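Local atomic coordinates of ADP-dependent (S)-NAD(P)H-hydrate dehydratase (Enterococcus faecalis, PDB entry 2R3B), a protein that probably catalyses the ADP-dependent dehydration of the S-form of NADHX and NADPHX, restoring NADH and NADPH from their damaged, hydrated forms. Residues G52-G57 and I78-N83; G58-S63 and I117-G122; F219-G224 and A258-S263; G223-M228 and I265-A270. All blocks are in the same frame, centred on the assembly; numbering follows the deposited sequence. Where two conformers were deposited one is given.

Contact 1: G52-G57 and I78-N83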
loop_
_atom_site.group_PDB
_atom_site.type_symbol
_atom_site.label_atom_id
_atom_site.label_comp_id
_atom_site.label_asym_id
_atom_site.label_seq_id
_atom_site.Cartn_x
_atom_site.Cartn_y
_atom_site.Cartn_z
ATOM N N GLY B 52 6.020 0.580 -18.985
ATOM C CA GLY B 52 6.711 0.315 -17.751
ATOM C C GLY B 52 7.833 -0.677 -17.912
ATOM O O GLY B 52 7.676 -1.911 -17.636
ATOM N N ASN B 53 8.982 -0.178 -18.304
ATOM C CA ASN B 53 10.184 -0.993 -18.308
ATOM C C ASN B 53 10.705 -1.092 -16.873
ATOM O O ASN B 53 9.974 -0.758 -15.939
ATOM C CB ASN B 53 11.224 -0.519 -19.335
ATOM C CG ASN B 53 11.927 0.748 -18.929
ATOM O OD1 ASN B 53 11.774 1.246 -17.798
ATOM N ND2 ASN B 53 12.797 1.235 -19.825
ATOM N N ARG B 54 11.928 -1.554 -16.668
ATOM C CA ARG B 54 12.414 -1.787 -15.324
ATOM C C ARG B 54 12.758 -0.535 -14.532
ATOM O O ARG B 54 12.759 -0.566 -13.304
ATOM C CB ARG B 54 13.571 -2.772 -15.361
ATOM C CG ARG B 54 13.049 -4.165 -15.736
ATOM C CD ARG B 54 14.051 -5.232 -15.473
ATOM N NE ARG B 54 15.149 -5.090 -16.390
ATOM C CZ ARG B 54 15.154 -5.567 -17.626
ATOM N NH1 ARG B 54 14.127 -6.263 -18.090
ATOM N NH2 ARG B 54 16.220 -5.372 -18.388
ATOM N N GLN B 55 12.989 0.560 -15.242
ATOM C CA GLN B 55 13.278 1.867 -14.609
ATOM C C GLN B 55 12.053 2.701 -14.378
ATOM O O GLN B 55 11.962 3.447 -13.376
ATOM C CB GLN B 55 14.295 2.643 -15.455
ATOM C CG GLN B 55 14.593 4.097 -15.043
ATOM C CD GLN B 55 15.601 4.805 -15.968
ATOM O OE1 GLN B 55 15.988 4.258 -17.037
ATOM N NE2 GLN B 55 16.004 6.050 -15.592
ATOM N N TYR B 56 11.109 2.583 -15.295
ATOM C CA TYR B 56 9.952 3.491 -15.355
ATOM C C TYR B 56 8.621 2.783 -15.065
ATOM O O TYR B 56 7.558 3.226 -15.528
ATOM C CB TYR B 56 9.861 4.102 -16.751
ATOM C CG TYR B 56 11.093 4.771 -17.283
ATOM C CD1 TYR B 56 11.721 5.788 -16.587
ATOM C CD2 TYR B 56 11.588 4.435 -18.530
ATOM C CE1 TYR B 56 12.835 6.450 -17.100
ATOM C CE2 TYR B 56 12.712 5.065 -19.042
ATOM C CZ TYR B 56 13.319 6.083 -18.339
ATOM O OH TYR B 56 14.419 6.702 -18.899
ATOM N N GLY B 57 8.645 1.710 -14.281
ATOM C CA GLY B 57 7.405 0.945 -14.027
ATOM C C GLY B 57 6.288 1.713 -13.340
ATOM O O GLY B 57 5.087 1.442 -13.539
ATOM N N ILE B 78 0.404 -5.094 -19.826
ATOM C CA ILE B 78 1.639 -5.730 -20.318
ATOM C C ILE B 78 2.809 -4.839 -19.912
ATOM O O ILE B 78 2.926 -3.706 -20.373
ATOM C CB ILE B 78 1.643 -5.900 -21.856
ATOM C CG1 ILE B 78 0.456 -6.739 -22.336
ATOM C CG2 ILE B 78 3.013 -6.472 -22.355
ATOM C CD1 ILE B 78 0.252 -6.631 -23.871
ATOM N N THR B 79 3.607 -5.325 -18.988
ATOM C CA THR B 79 4.649 -4.548 -18.352
ATOM C C THR B 79 5.717 -5.492 -17.864
ATOM O O THR B 79 5.496 -6.679 -17.767
ATOM C CB THR B 79 4.106 -3.706 -17.177
ATOM O OG1 THR B 79 5.158 -2.863 -16.699
ATOM C CG2 THR B 79 3.619 -4.565 -16.001
ATOM N N ASP B 80 6.911 -4.992 -17.591
ATOM C CA ASP B 80 7.942 -5.902 -17.069
ATOM C C ASP B 80 7.450 -6.611 -15.812
ATOM O O ASP B 80 6.836 -6.018 -14.918
ATOM C CB ASP B 80 9.237 -5.161 -16.785
ATOM C CG ASP B 80 10.423 -6.078 -16.694
ATOM O OD1 ASP B 80 10.595 -6.741 -15.645
ATOM O OD2 ASP B 80 11.212 -6.109 -17.675
ATOM N N VAL B 81 7.737 -7.903 -15.738
ATOM C CA VAL B 81 7.344 -8.716 -14.579
ATOM C C VAL B 81 7.809 -8.129 -13.240
ATOM O O VAL B 81 7.151 -8.297 -12.198
ATOM C CB VAL B 81 7.816 -10.173 -14.755
ATOM C CG1 VAL B 81 9.349 -10.215 -14.778
ATOM C CG2 VAL B 81 7.178 -11.022 -13.684
ATOM N N LYS B 82 8.919 -7.408 -13.276
ATOM C CA LYS B 82 9.409 -6.645 -12.104
ATOM C C LYS B 82 8.308 -5.793 -11.475
ATOM O O LYS B 82 8.270 -5.611 -10.261
ATOM C CB LYS B 82 10.587 -5.744 -12.551
ATOM C CG LYS B 82 11.196 -4.841 -11.461
ATOM C CD LYS B 82 12.316 -3.945 -11.971
ATOM C CE LYS B 82 12.924 -3.113 -10.821
ATOM N NZ LYS B 82 13.997 -2.240 -11.315
ATOM N N ASN B 83 7.442 -5.238 -12.320
ATOM C CA ASN B 83 6.437 -4.264 -11.882
ATOM C C ASN B 83 5.137 -4.885 -11.405
ATOM O O ASN B 83 4.278 -4.181 -10.874
ATOM C CB ASN B 83 6.163 -3.262 -13.003
ATOM C CG ASN B 83 7.424 -2.522 -13.451
ATOM O OD1 ASN B 83 8.221 -2.067 -12.631
ATOM N ND2 ASN B 83 7.626 -2.444 -14.756
HETATM O O HOH W 1 10.149 -0.081 -12.471
#
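The Arg54 chain passes over one face of the Asp80 carboxylate, with CG 3.3 Å from Asp80 OD2, before NH1 turns to the same oxygen in a salt bridge of 2.9 Å. OD2 lies at the guanidinium edge, the two planes 74° apart; the bond is bent (135° at the hydrogen), and NH1 meets OD2 on its syn side, somewhat out of the planes of both groups. Asp80 OD1 spends its anti lone pair on Lys82 N in an Asx turn, which fixes the rotation of the carboxylate. The amide of Asn83 is used at both ends. Its ND2 gives a bond of 3.1 Å, in its own plane, to Asn53 O, arriving above that carbonyl's plane. Its OD1 rests 3.4 Å from Gly57 CA and accepts from a water that also joins Arg54 O and Gly57 N.

Backbone bonding adds Asp80 N to Gly52 O (3.2 Å). Lys82 runs fully extended from a CG anti to its own N (chi1 178°), which carries NZ to within 2.9 Å of Arg54 O; the same NZ is also bonded to His84 of the second subunit. Asn53 OD1 receives the N-H of both Gln55 and Tyr56, holding the loop in an Asx turn. The two segments are the loops that follow neighbouring parallel strands 46-50 and 74-78 and lead into helices 57-70 and 84-90.

Contact 2: G58-S63 and I117-G122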
loop_
_atom_site.group_PDB
_atom_site.type_symbol
_atom_site.label_atom_id
_atom_site.label_comp_id
_atom_site.label_asym_id
_atom_site.label_seq_id
_atom_site.Cartn_x
_atom_site.Cartn_y
_atom_site.Cartn_z
ATOM N N GLY B 58 6.654 2.723 -12.554
ATOM C CA GLY B 58 5.622 3.549 -11.903
ATOM C C GLY B 58 4.690 4.255 -12.897
ATOM O O GLY B 58 3.492 4.457 -12.613
ATOM N N ALA B 59 5.198 4.585 -14.074
ATOM C CA ALA B 59 4.371 5.252 -15.102
ATOM C C ALA B 59 3.158 4.411 -15.453
ATOM O O ALA B 59 2.039 4.917 -15.520
ATOM C CB ALA B 59 5.188 5.540 -16.379
ATOM N N ILE B 60 3.375 3.129 -15.740
ATOM C CA ILE B 60 2.272 2.267 -16.140
ATOM C C ILE B 60 1.340 1.965 -14.979
ATOM O O ILE B 60 0.123 1.781 -15.178
ATOM C CB ILE B 60 2.758 0.983 -16.872
ATOM C CG1 ILE B 60 1.653 0.461 -17.786
ATOM C CG2 ILE B 60 3.233 -0.067 -15.901
ATOM C CD1 ILE B 60 1.332 1.347 -18.962
ATOM N N ILE B 61 1.884 1.956 -13.774
ATOM C CA ILE B 61 1.068 1.755 -12.581
ATOM C C ILE B 61 0.100 2.923 -12.438
ATOM O O ILE B 61 -1.091 2.752 -12.108
ATOM C CB ILE B 61 1.977 1.564 -11.339
ATOM C CG1 ILE B 61 2.713 0.218 -11.475
ATOM C CG2 ILE B 61 1.159 1.596 -10.033
ATOM C CD1 ILE B 61 3.809 -0.043 -10.371
HETATM N N MSE B 62 0.592 4.124 -12.719
HETATM C CA MSE B 62 -0.276 5.307 -12.647
HETATM C C MSE B 62 -1.352 5.335 -13.751
HETATM O O MSE B 62 -2.520 5.647 -13.482
HETATM C CB MSE B 62 0.596 6.586 -12.621
HETATM C CG MSE B 62 1.345 6.719 -11.305
HETATM SE SE MSE B 62 2.233 8.366 -11.058
HETATM C CE MSE B 62 3.706 8.074 -12.219
ATOM N N SER B 63 -0.994 4.942 -14.976
ATOM C CA SER B 63 -1.997 4.765 -16.000
ATOM C C SER B 63 -3.045 3.736 -15.644
ATOM O O SER B 63 -4.228 3.908 -15.965
ATOM C CB SER B 63 -1.352 4.325 -17.309
ATOM O OG SER B 63 -0.445 5.283 -17.770
ATOM N N ILE B 117 -0.250 2.262 -25.503
ATOM C CA ILE B 117 1.156 1.915 -25.475
ATOM C C ILE B 117 2.026 3.151 -25.250
ATOM O O ILE B 117 1.858 4.191 -25.916
ATOM C CB ILE B 117 1.592 1.134 -26.748
ATOM C CG1 ILE B 117 3.058 0.642 -26.598
ATOM C CG2 ILE B 117 1.337 1.976 -28.022
ATOM C CD1 ILE B 117 3.419 -0.514 -27.550
ATOM N N GLY B 118 2.915 3.061 -24.260
ATOM C CA GLY B 118 3.956 4.071 -24.111
ATOM C C GLY B 118 4.375 4.567 -22.742
ATOM O O GLY B 118 5.545 4.938 -22.586
ATOM N N PRO B 119 3.447 4.635 -21.754
ATOM C CA PRO B 119 3.873 5.113 -20.420
ATOM C C PRO B 119 5.028 4.307 -19.818
ATOM O O PRO B 119 4.915 3.118 -19.638
ATOM C CB PRO B 119 2.608 4.964 -19.562
ATOM C CG PRO B 119 1.486 4.999 -20.523
ATOM C CD PRO B 119 1.998 4.330 -21.774
ATOM N N GLY B 120 6.147 4.966 -19.555
ATOM C CA GLY B 120 7.326 4.305 -19.019
ATOM C C GLY B 120 7.921 3.230 -19.926
ATOM O O GLY B 120 8.671 2.364 -19.462
ATOM N N LEU B 121 7.593 3.242 -21.216
ATOM C CA LEU B 121 8.032 2.123 -22.061
ATOM C C LEU B 121 9.526 2.166 -22.327
ATOM O O LEU B 121 10.169 1.120 -22.551
ATOM C CB LEU B 121 7.266 2.125 -23.387
ATOM C CG LEU B 121 7.573 1.020 -24.387
ATOM C CD1 LEU B 121 7.090 -0.363 -23.959
ATOM C CD2 LEU B 121 6.974 1.464 -25.735
ATOM N N GLY B 122 10.093 3.358 -22.335
ATOM C CA GLY B 122 11.517 3.480 -22.657
ATOM C C GLY B 122 11.774 3.343 -24.151
ATOM O O GLY B 122 10.851 3.406 -24.964
#
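A type II turn from Gly118 to Leu121, closed by Leu121 N to Gly118 O (3.0 Å), presses Pro119 and Gly120 against Ala59, Ile60 and Ser63 in the first turns of helix 57-70. Ala59, Gly122 and Asp235 are predicted to bind (6S)-NADPHX, and a bound 1,2-ethanediol close to Ala59 is consistent with a pocket here. The turn has the classic composition for its type, proline at its second position and glycine, with positive phi, at its third.

No hydrogen bond crosses between the two segments; the contact is one of close packing. The methyl of Ala59 sits against the turn backbone, its CB 3.4 Å from Gly120 N, and the CA atoms of Ala59 and Gly120 come within 5.0 Å of each other. On the proline ring two side chains converge. Ile60 swings CG1 anti to its backbone N (chi1 -155°), and the bend that follows brings CD1 to 3.9 Å from Pro119 CB. Ser63, one helical turn beyond Ala59, sets its OG 3.4 Å from Pro119 CG; this is contact with carbon, and the hydroxyl finds its polar partner in the carbonyl of Asp235.

Helix 233-247 adds to the packing through Asp235, which touches both Ala59 and Pro119. Strand 143-147 reaches the ring of Pro119 with Asp147, at its end, and the turn lies in the loop between strand 114-117 and helix 125-137, with backbone bonds from Pro119 to Gly52 and from Gly120 to Asn53.

Contact 3: F219-G224 and A258-S263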
loop_
_atom_site.group_PDB
_atom_site.type_symbol
_atom_site.label_atom_id
_atom_site.label_comp_id
_atom_site.label_asym_id
_atom_site.label_seq_id
_atom_site.Cartn_x
_atom_site.Cartn_y
_atom_site.Cartn_z
ATOM N N PHE B 219 -10.640 20.904 -30.617
ATOM C CA PHE B 219 -11.101 21.218 -29.280
ATOM C C PHE B 219 -9.940 21.857 -28.542
ATOM O O PHE B 219 -8.810 21.377 -28.620
ATOM C CB PHE B 219 -11.464 19.959 -28.508
ATOM C CG PHE B 219 -12.536 19.124 -29.145
ATOM C CD1 PHE B 219 -13.864 19.330 -28.846
ATOM C CD2 PHE B 219 -12.202 18.092 -29.993
ATOM C CE1 PHE B 219 -14.850 18.529 -29.407
ATOM C CE2 PHE B 219 -13.186 17.297 -30.553
ATOM C CZ PHE B 219 -14.507 17.523 -30.257
ATOM N N GLN B 220 -10.247 22.887 -27.767
ATOM C CA GLN B 220 -9.268 23.614 -26.986
ATOM C C GLN B 220 -9.597 23.462 -25.517
ATOM O O GLN B 220 -10.638 23.919 -25.081
ATOM C CB GLN B 220 -9.314 25.094 -27.338
ATOM C CG GLN B 220 -8.342 25.923 -26.521
ATOM C CD GLN B 220 -6.919 25.456 -26.696
ATOM O OE1 GLN B 220 -6.335 25.575 -27.770
ATOM N NE2 GLN B 220 -6.355 24.901 -25.642
ATOM N N ASN B 221 -8.720 22.803 -24.751
ATOM C CA ASN B 221 -8.980 22.660 -23.332
ATOM C C ASN B 221 -8.793 24.006 -22.628
ATOM O O ASN B 221 -7.995 24.842 -23.052
ATOM C CB ASN B 221 -8.078 21.612 -22.710
ATOM C CG ASN B 221 -8.517 21.223 -21.330
ATOM O OD1 ASN B 221 -9.710 21.243 -20.999
ATOM N ND2 ASN B 221 -7.573 20.818 -20.526
ATOM N N THR B 222 -9.559 24.223 -21.571
ATOM C CA THR B 222 -9.590 25.492 -20.882
ATOM C C THR B 222 -9.115 25.382 -19.440
ATOM O O THR B 222 -9.253 26.321 -18.665
ATOM C CB THR B 222 -11.005 26.069 -20.896
ATOM O OG1 THR B 222 -11.925 25.124 -20.376
ATOM C CG2 THR B 222 -11.423 26.454 -22.333
ATOM N N GLY B 223 -8.541 24.235 -19.081
ATOM C CA GLY B 223 -8.020 24.025 -17.717
ATOM C C GLY B 223 -6.585 23.573 -17.763
ATOM O O GLY B 223 -6.001 23.432 -18.835
ATOM N N GLY B 224 -6.025 23.336 -16.579
ATOM C CA GLY B 224 -4.633 22.942 -16.451
ATOM C C GLY B 224 -3.906 23.953 -15.595
ATOM O O GLY B 224 -4.202 25.139 -15.625
ATOM N N ALA B 258 -12.279 13.214 -21.607
ATOM C CA ALA B 258 -11.158 12.720 -20.810
ATOM C C ALA B 258 -10.143 13.819 -20.478
ATOM O O ALA B 258 -9.730 13.991 -19.323
ATOM C CB ALA B 258 -10.466 11.511 -21.558
ATOM N N VAL B 259 -9.713 14.544 -21.504
ATOM C CA VAL B 259 -8.740 15.628 -21.332
ATOM C C VAL B 259 -9.302 16.703 -20.412
ATOM O O VAL B 259 -8.611 17.198 -19.517
ATOM C CB VAL B 259 -8.374 16.215 -22.721
ATOM C CG1 VAL B 259 -7.578 17.569 -22.615
ATOM C CG2 VAL B 259 -7.613 15.183 -23.530
ATOM N N TYR B 260 -10.573 17.063 -20.600
ATOM C CA TYR B 260 -11.191 18.069 -19.757
ATOM C C TYR B 260 -11.313 17.634 -18.300
ATOM O O TYR B 260 -11.037 18.409 -17.374
ATOM C CB TYR B 260 -12.601 18.442 -20.292
ATOM C CG TYR B 260 -13.180 19.609 -19.511
ATOM C CD1 TYR B 260 -12.707 20.922 -19.725
ATOM C CD2 TYR B 260 -14.112 19.411 -18.514
ATOM C CE1 TYR B 260 -13.199 21.988 -18.977
ATOM C CE2 TYR B 260 -14.603 20.484 -17.764
ATOM C CZ TYR B 260 -14.144 21.755 -18.008
ATOM O OH TYR B 260 -14.653 22.800 -17.252
ATOM N N LEU B 261 -11.778 16.412 -18.078
ATOM C CA LEU B 261 -11.965 15.923 -16.717
ATOM C C LEU B 261 -10.643 15.866 -15.986
ATOM O O LEU B 261 -10.567 16.261 -14.830
ATOM C CB LEU B 261 -12.578 14.509 -16.723
ATOM C CG LEU B 261 -12.942 13.915 -15.365
ATOM C CD1 LEU B 261 -13.853 14.860 -14.597
ATOM C CD2 LEU B 261 -13.541 12.484 -15.551
ATOM N N HIS B 262 -9.604 15.362 -16.646
ATOM C CA HIS B 262 -8.255 15.317 -16.052
ATOM C C HIS B 262 -7.821 16.686 -15.483
ATOM O O HIS B 262 -7.376 16.777 -14.363
ATOM C CB HIS B 262 -7.291 14.804 -17.113
ATOM C CG HIS B 262 -5.844 14.816 -16.746
ATOM N ND1 HIS B 262 -4.958 15.734 -17.281
ATOM C CD2 HIS B 262 -5.097 13.957 -16.002
ATOM C CE1 HIS B 262 -3.741 15.473 -16.837
ATOM N NE2 HIS B 262 -3.796 14.402 -16.060
ATOM N N SER B 263 -7.974 17.734 -16.288
ATOM C CA SER B 263 -7.594 19.080 -15.854
ATOM C C SER B 263 -8.599 19.716 -14.877
ATOM O O SER B 263 -8.206 20.561 -14.065
ATOM C CB SER B 263 -7.363 19.967 -17.070
ATOM O OG SER B 263 -8.534 20.074 -17.839
HETATM O O HOH W 2 -13.408 25.396 -18.045
#
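Asn221 ND2 donates an almost straight hydrogen bond (170°) to Ser263 OG, 2.9 Å away and in the plane of the amide; it is described for one of two deposited Ser263 conformers and is to that extent less certain. The Asn221 side chain reaches the helix because CG stands anti to the backbone N (chi1 -167°). Its other end, OD1, meets the edge of the Tyr260 ring, 3.3 Å from CD1, with amide and ring planes 80° apart. Val259 adds an apolar wall to the amide, its CG1 3.9 Å from Asn221 ND2. Farther along that edge, Thr222 OG1 lies in the ring plane, 3.7 Å from Tyr260 CE1, and one water spans Thr222 OG1 and Tyr260 OH.

In this ribokinase-like fold segment 219-224 leaves strand 219-220, near one margin of the central sheet, and passes along helix 252-269. There the backbone comes close: Ser263 CB is 3.7 Å from Gly224 N, and the buried Gly223 N has no hydrogen-bonding partner in the model.

In the second shell, Ser263 OG, in the same conformer, donates a hydrogen bond to Tyr260 O, which would orient the hydroxyl as an acceptor for the amide. Gln220 NE2 holds Asn221 O and is bonded to Arg209 O. Thr222 OG1 has a stronger partner in Leu23 O, and helix 25-31 packs against Tyr260 through Lys25, Ile27 and Leu28.

Contact 4: G223-M228 and I265-A270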
loop_
_atom_site.group_PDB
_atom_site.type_symbol
_atom_site.label_atom_id
_atom_site.label_comp_id
_atom_site.label_asym_id
_atom_site.label_seq_id
_atom_site.Cartn_x
_atom_site.Cartn_y
_atom_site.Cartn_z
ATOM N N GLY B 223 -8.541 24.235 -19.081
ATOM C CA GLY B 223 -8.020 24.025 -17.717
ATOM C C GLY B 223 -6.585 23.573 -17.763
ATOM O O GLY B 223 -6.001 23.432 -18.835
ATOM N N GLY B 224 -6.025 23.336 -16.579
ATOM C CA GLY B 224 -4.633 22.942 -16.451
ATOM C C GLY B 224 -3.906 23.953 -15.595
ATOM O O GLY B 224 -4.202 25.139 -15.625
ATOM N N ASN B 225 -2.965 23.495 -14.800
ATOM C CA ASN B 225 -2.260 24.395 -13.924
ATOM C C ASN B 225 -0.884 23.834 -13.619
ATOM O O ASN B 225 -0.674 22.619 -13.757
ATOM C CB ASN B 225 -3.063 24.642 -12.657
ATOM C CG ASN B 225 -3.070 23.444 -11.743
ATOM O OD1 ASN B 225 -2.155 23.253 -10.951
ATOM N ND2 ASN B 225 -4.109 22.619 -11.862
ATOM N N PRO B 226 0.074 24.714 -13.254
ATOM C CA PRO B 226 1.433 24.220 -12.991
ATOM C C PRO B 226 1.628 23.360 -11.738
ATOM O O PRO B 226 2.699 22.782 -11.588
ATOM C CB PRO B 226 2.276 25.508 -12.911
ATOM C CG PRO B 226 1.312 26.564 -12.550
ATOM C CD PRO B 226 -0.014 26.185 -13.128
ATOM N N GLY B 227 0.613 23.227 -10.891
ATOM C CA GLY B 227 0.626 22.218 -9.810
ATOM C C GLY B 227 0.593 20.779 -10.323
ATOM O O GLY B 227 0.945 19.845 -9.604
HETATM N N MSE B 228 0.202 20.606 -11.590
HETATM C CA MSE B 228 0.132 19.302 -12.246
HETATM C C MSE B 228 1.417 18.978 -12.997
HETATM O O MSE B 228 1.529 17.938 -13.626
HETATM C CB MSE B 228 -1.053 19.293 -13.221
HETATM C CG MSE B 228 -2.401 19.424 -12.558
HETATM SE SE MSE B 228 -3.817 19.802 -13.866
HETATM C CE MSE B 228 -3.742 18.058 -14.748
ATOM N N ILE B 265 -10.292 18.113 -12.499
ATOM C CA ILE B 265 -9.940 17.541 -11.201
ATOM C C ILE B 265 -8.612 18.125 -10.711
ATOM O O ILE B 265 -8.471 18.481 -9.542
ATOM C CB ILE B 265 -9.885 15.999 -11.264
ATOM C CG1 ILE B 265 -11.265 15.400 -11.503
ATOM C CG2 ILE B 265 -9.327 15.445 -9.928
ATOM C CD1 ILE B 265 -11.202 13.903 -11.969
ATOM N N GLY B 266 -7.629 18.215 -11.592
ATOM C CA GLY B 266 -6.322 18.703 -11.199
ATOM C C GLY B 266 -6.424 20.158 -10.782
ATOM O O GLY B 266 -5.768 20.576 -9.862
ATOM N N ASP B 267 -7.283 20.929 -11.462
ATOM C CA ASP B 267 -7.442 22.341 -11.125
ATOM C C ASP B 267 -8.103 22.487 -9.768
ATOM O O ASP B 267 -7.707 23.345 -8.981
ATOM C CB ASP B 267 -8.280 23.045 -12.189
ATOM C CG ASP B 267 -7.497 23.363 -13.445
ATOM O OD1 ASP B 267 -6.245 23.224 -13.475
ATOM O OD2 ASP B 267 -8.138 23.798 -14.437
ATOM N N ASP B 268 -9.103 21.652 -9.495
ATOM C CA ASP B 268 -9.775 21.619 -8.195
ATOM C C ASP B 268 -8.788 21.256 -7.078
ATOM O O ASP B 268 -8.771 21.892 -6.012
ATOM C CB ASP B 268 -10.969 20.654 -8.177
ATOM C CG ASP B 268 -12.194 21.210 -8.879
ATOM O OD1 ASP B 268 -12.153 22.410 -9.271
ATOM O OD2 ASP B 268 -13.172 20.420 -9.026
ATOM N N LEU B 269 -7.996 20.202 -7.297
ATOM C CA LEU B 269 -7.041 19.792 -6.271
ATOM C C LEU B 269 -5.963 20.846 -6.008
ATOM O O LEU B 269 -5.517 20.989 -4.885
ATOM C CB LEU B 269 -6.387 18.463 -6.636
ATOM C CG LEU B 269 -7.331 17.272 -6.631
ATOM C CD1 LEU B 269 -6.643 16.039 -7.254
ATOM C CD2 LEU B 269 -7.802 16.985 -5.244
ATOM N N ALA B 270 -5.556 21.575 -7.050
ATOM C CA ALA B 270 -4.515 22.564 -6.926
ATOM C C ALA B 270 -4.955 23.731 -6.058
ATOM O O ALA B 270 -4.124 24.544 -5.651
ATOM C CB ALA B 270 -4.074 23.052 -8.310
HETATM O O HOH W 3 -6.907 26.339 -14.730
#
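Asp267, near the C-terminal end of helix 252-269, holds Gly224 and Asn225 in the glycine-rich loop that leads from strand 219-220 toward helix 233-247, where Gly234 is predicted to bind AMP. Both carboxylate oxygens accept from Gly224 N, a bifurcated bond on their syn sides. The branch to Asp267 OD2 is the straighter (3.0 Å, 163°), while that to OD1, at 3.1 Å, is bent. Asp267 OD1 also accepts a short bond of 2.7 Å from Asn225 ND2 on its anti lone pair, so two donors grip this oxygen. OD2 has a second donor, a water that bridges to Gly224 O. Such a set of donors would help to keep the carboxylate ionised.

The amide of Asn225 is placed for this by a chi1 of 72°, which folds it back between its own N and carbonyl carbon. Its ND2 reaches Gly266 O as well, weakly at 3.3 Å, and its OD1 takes a weak bond from Gly227 N, within the short 3-10 segment 226-228. Arg209 is a further partner of Gly224 O, and Pro226 O is bonded to Arg35 of the second subunit.

Van der Waals contacts complete the interface: the Ala270 methyl, CB, lies 3.3 Å from Asn225 OD1, and the selenium of Met228, a selenomethionine with its chain bent at the last torsion, rests over the backbone of Gly266, its SE 3.8 Å from CA.

Overall arrangement
Contacts 1 and 2 adjoin, centres about 8 Å apart, around the loops that follow the parallel strands and the start of helix 57-70, and are joined through the backbone. Both are buried and border the second subunit, but contact 1 is polar and bonds to it through Lys82, whereas contact 2 is packing alone, beside the predicted substrate site. Contacts 3 and 4, about 21 Å from contact 2 between centres, are only partly buried. They share Gly223, Gly224 and helix 252-269, and touch where Met228 CE meets His262 CE1. Contact 3 uses neutral amide and hydroxyl groups and meets no other chain; contact 4 uses a carboxylate, with the second subunit alongside.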